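Local coordinates for DUF115 domain-containing protein (Magnetospirillum magneticum AMB-1, PDB 5MU5) that probably transfers a sugar to flagellin, as a Maf-family glycosyltransferase involved in bacterial flagella formation, at residues A[292-297]-A[509-514]. Sequence-based numbering, arbitrary orientation.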
ATOM      1  N   LYS A 292      -5.484 -25.849 -27.902  1.00 44.76           N
ATOM      2  CA  LYS A 292      -6.558 -26.792 -28.211  1.00 46.37           C
ATOM      3  C   LYS A 292      -6.049 -28.217 -28.312  1.00 46.20           C
ATOM      4  O   LYS A 292      -6.636 -29.120 -27.738  1.00 44.11           O
ATOM      5  CB  LYS A 292      -7.257 -26.402 -29.501  1.00 47.61           C
ATOM      6  CG  LYS A 292      -8.535 -27.168 -29.738  1.00 50.79           C
ATOM      7  CD  LYS A 292      -9.423 -26.480 -30.757  1.00 52.93           C
ATOM      8  CE  LYS A 292     -10.762 -27.204 -30.802  1.00 55.66           C
ATOM      9  NZ  LYS A 292     -11.641 -26.661 -31.868  1.00 56.32           N
ATOM     10  N   ALA A 293      -4.928 -28.388 -29.003  1.00 47.69           N
ATOM     11  CA  ALA A 293      -4.311 -29.700 -29.198  1.00 48.48           C
ATOM     12  C   ALA A 293      -3.741 -30.289 -27.913  1.00 45.92           C
ATOM     13  O   ALA A 293      -3.499 -31.483 -27.849  1.00 44.76           O
ATOM     14  CB  ALA A 293      -3.210 -29.607 -30.246  1.00 50.66           C
ATOM     15  N   ASN A 294      -3.551 -29.467 -26.890  1.00 42.21           N
ATOM     16  CA  ASN A 294      -2.982 -29.941 -25.638  1.00 42.52           C
ATOM     17  C   ASN A 294      -3.927 -29.927 -24.432  1.00 42.03           C
ATOM     18  O   ASN A 294      -3.549 -30.387 -23.366  1.00 41.50           O
ATOM     19  CB  ASN A 294      -1.728 -29.125 -25.317  1.00 42.00           C
ATOM     20  CG  ASN A 294      -0.558 -29.518 -26.180  1.00 43.79           C
ATOM     21  OD1 ASN A 294       0.140 -30.485 -25.888  1.00 42.61           O
ATOM     22  ND2 ASN A 294      -0.331 -28.769 -27.252  1.00 44.77           N
ATOM     23  N   GLN A 295      -5.147 -29.431 -24.589  1.00 42.09           N
ATOM     24  CA  GLN A 295      -6.027 -29.269 -23.440  1.00 44.44           C
ATOM     25  C   GLN A 295      -6.355 -30.578 -22.746  1.00 46.04           C
ATOM     26  O   GLN A 295      -6.707 -30.573 -21.560  1.00 47.99           O
ATOM     27  CB  GLN A 295      -7.321 -28.541 -23.802  1.00 43.94           C
ATOM     28  CG  GLN A 295      -8.311 -29.370 -24.588  1.00 43.81           C
ATOM     29  CD  GLN A 295      -9.571 -28.592 -24.867  1.00 43.99           C
ATOM     30  OE1 GLN A 295     -10.188 -28.062 -23.959  1.00 44.54           O
ATOM     31  NE2 GLN A 295      -9.958 -28.513 -26.128  1.00 47.20           N
ATOM     32  N   ASP A 296      -6.230 -31.689 -23.460  1.00 44.75           N
ATOM     33  CA  ASP A 296      -6.472 -32.996 -22.851  1.00 48.23           C
ATOM     34  C   ASP A 296      -5.420 -33.407 -21.789  1.00 47.82           C
ATOM     35  O   ASP A 296      -5.733 -34.219 -20.898  1.00 47.23           O
ATOM     36  CB  ASP A 296      -6.641 -34.082 -23.924  1.00 51.14           C
ATOM     37  CG  ASP A 296      -5.401 -34.269 -24.772  1.00 57.99           C
ATOM     38  OD1 ASP A 296      -4.570 -33.328 -24.870  1.00 62.65           O
ATOM     39  OD2 ASP A 296      -5.257 -35.364 -25.365  1.00 66.38           O
ATOM     40  N   ARG A 297      -4.214 -32.836 -21.866  1.00 43.97           N
ATOM     41  CA  ARG A 297      -3.135 -33.152 -20.934  1.00 45.08           C
ATOM     42  C   ARG A 297      -2.486 -31.946 -20.222  1.00 43.89           C
ATOM     43  O   ARG A 297      -1.378 -32.042 -19.681  1.00 45.33           O
ATOM     44  CB  ARG A 297      -2.069 -33.990 -21.619  1.00 48.29           C
ATOM     45  CG  ARG A 297      -1.316 -33.294 -22.735  1.00 52.74           C
ATOM     46  CD  ARG A 297      -0.459 -34.311 -23.469  1.00 58.81           C
ATOM     47  NE  ARG A 297      -0.064 -33.848 -24.792  1.00 67.83           N
ATOM     48  CZ  ARG A 297      -0.872 -33.798 -25.851  1.00 76.38           C
ATOM     49  NH1 ARG A 297      -2.150 -34.175 -25.752  1.00 80.09           N
ATOM     50  NH2 ARG A 297      -0.405 -33.353 -27.015  1.00 77.59           N
ATOM     51  N   LEU A 509       6.497 -25.877 -28.057  1.00 44.44           N
ATOM     52  CA  LEU A 509       5.970 -26.491 -26.849  1.00 47.62           C
ATOM     53  C   LEU A 509       5.785 -27.990 -27.026  1.00 47.98           C
ATOM     54  O   LEU A 509       5.118 -28.406 -27.952  1.00 50.65           O
ATOM     55  CB  LEU A 509       4.638 -25.834 -26.495  1.00 48.70           C
ATOM     56  CG  LEU A 509       3.841 -26.339 -25.295  1.00 50.67           C
ATOM     57  CD1 LEU A 509       3.019 -25.203 -24.695  1.00 51.15           C
ATOM     58  CD2 LEU A 509       2.940 -27.507 -25.664  1.00 50.34           C
ATOM     59  N   ARG A 510       6.400 -28.788 -26.154  1.00 49.11           N
ATOM     60  CA  ARG A 510       6.211 -30.252 -26.118  1.00 51.54           C
ATOM     61  C   ARG A 510       5.979 -30.609 -24.663  1.00 49.37           C
ATOM     62  O   ARG A 510       6.800 -30.283 -23.812  1.00 50.17           O
ATOM     63  CB  ARG A 510       7.451 -31.033 -26.588  1.00 53.99           C
ATOM     64  CG  ARG A 510       7.871 -30.844 -28.038  1.00 60.92           C
ATOM     65  CD  ARG A 510       6.846 -31.382 -29.038  1.00 64.50           C
ATOM     66  NE  ARG A 510       7.307 -31.220 -30.417  1.00 68.51           N
ATOM     67  CZ  ARG A 510       7.315 -30.071 -31.097  1.00 72.35           C
ATOM     68  NH1 ARG A 510       6.896 -28.931 -30.544  1.00 71.02           N
ATOM     69  NH2 ARG A 510       7.760 -30.052 -32.346  1.00 76.44           N
ATOM     70  N   LEU A 511       4.886 -31.291 -24.372  1.00 48.09           N
ATOM     71  CA  LEU A 511       4.569 -31.668 -23.006  1.00 46.41           C
ATOM     72  C   LEU A 511       4.912 -33.129 -22.766  1.00 49.40           C
ATOM     73  O   LEU A 511       4.906 -33.925 -23.687  1.00 54.28           O
ATOM     74  CB  LEU A 511       3.091 -31.425 -22.735  1.00 44.02           C
ATOM     75  CG  LEU A 511       2.590 -30.010 -23.023  1.00 43.19           C
ATOM     76  CD1 LEU A 511       1.087 -29.963 -22.770  1.00 43.19           C
ATOM     77  CD2 LEU A 511       3.322 -28.975 -22.183  1.00 40.48           C
ATOM     78  N   LYS A 512       5.203 -33.476 -21.520  1.00 51.75           N
ATOM     79  CA  LYS A 512       5.514 -34.850 -21.138  1.00 55.14           C
ATOM     80  C   LYS A 512       4.310 -35.510 -20.457  1.00 52.49           C
ATOM     81  O   LYS A 512       4.371 -36.664 -20.067  1.00 56.37           O
ATOM     82  CB  LYS A 512       6.706 -34.856 -20.173  1.00 57.60           C
ATOM     83  CG  LYS A 512       7.984 -34.273 -20.760  1.00 63.41           C
ATOM     84  CD  LYS A 512       8.990 -33.907 -19.672  1.00 69.71           C
ATOM     85  CE  LYS A 512      10.217 -33.214 -20.258  1.00 73.19           C
ATOM     86  NZ  LYS A 512      10.821 -32.288 -19.261  1.00 77.11           N
ATOM     87  N   SER A 513       3.211 -34.783 -20.321  1.00 48.81           N
ATOM     88  CA  SER A 513       2.062 -35.269 -19.562  1.00 48.05           C
ATOM     89  C   SER A 513       1.097 -36.113 -20.386  1.00 46.60           C
ATOM     90  O   SER A 513       1.203 -36.182 -21.593  1.00 45.46           O
ATOM     91  CB  SER A 513       1.307 -34.074 -18.996  1.00 46.59           C
ATOM     92  OG  SER A 513       1.043 -33.153 -20.040  1.00 50.65           O
ATOM     93  N   THR A 514       0.142 -36.720 -19.694  1.00 47.41           N
ATOM     94  CA  THR A 514      -0.929 -37.510 -20.295  1.00 48.84           C
ATOM     95  C   THR A 514      -2.290 -37.103 -19.730  1.00 48.52           C
ATOM     96  O   THR A 514      -2.366 -36.429 -18.683  1.00 48.81           O
ATOM     97  CB  THR A 514      -0.753 -38.993 -19.954  1.00 50.11           C
ATOM     98  OG1 THR A 514      -0.946 -39.183 -18.545  1.00 48.29           O
ATOM     99  CG2 THR A 514       0.632 -39.471 -20.347  1.00 50.84           C
TER
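Ser513 OG donates a hydrogen bond to the carbonyl O of Arg297, 2.7 Å away, the donor tilted 24° from the carbonyl plane. The hydroxyl also lies 3.6 Å from Arg297 CB, which in turn packs against the carbonyl carbon of Thr514. From there the extended chain runs alongside the loop, its CD 3.1 Å from Ser513 O, and the guanidinium then turns back toward its own segment, where NH1 makes a 2.7 Å salt bridge to OD1 of Asp296. Asn294 CA lies over one face of that group, off to its margin.

Asn294 meets two leucines: its OD1 touches Leu511 CD1 at 3.3 Å, while ND2 faces Leu509 CD2 at 3.8 Å. With CG beside the backbone N (chi1 -75°), the amide reaches the loop yet keeps ND2 bonded to Val290 O, one turn back. Cutting Asn294 back to an alanine is likely to cost Val290 O this donor and open a gap beside both leucine methyls.

Further out, Phe276 touches Asn294 and both leucines, and Thr514 N-caps helix 515-528 through Met517 N. The contact thus joins segment 292-297 to the loop entering helix 515-528, against interior strands 275-278 and 408-412 of a largely parallel sheet, consistent with a Rossmann-like, doubly wound alpha/beta domain.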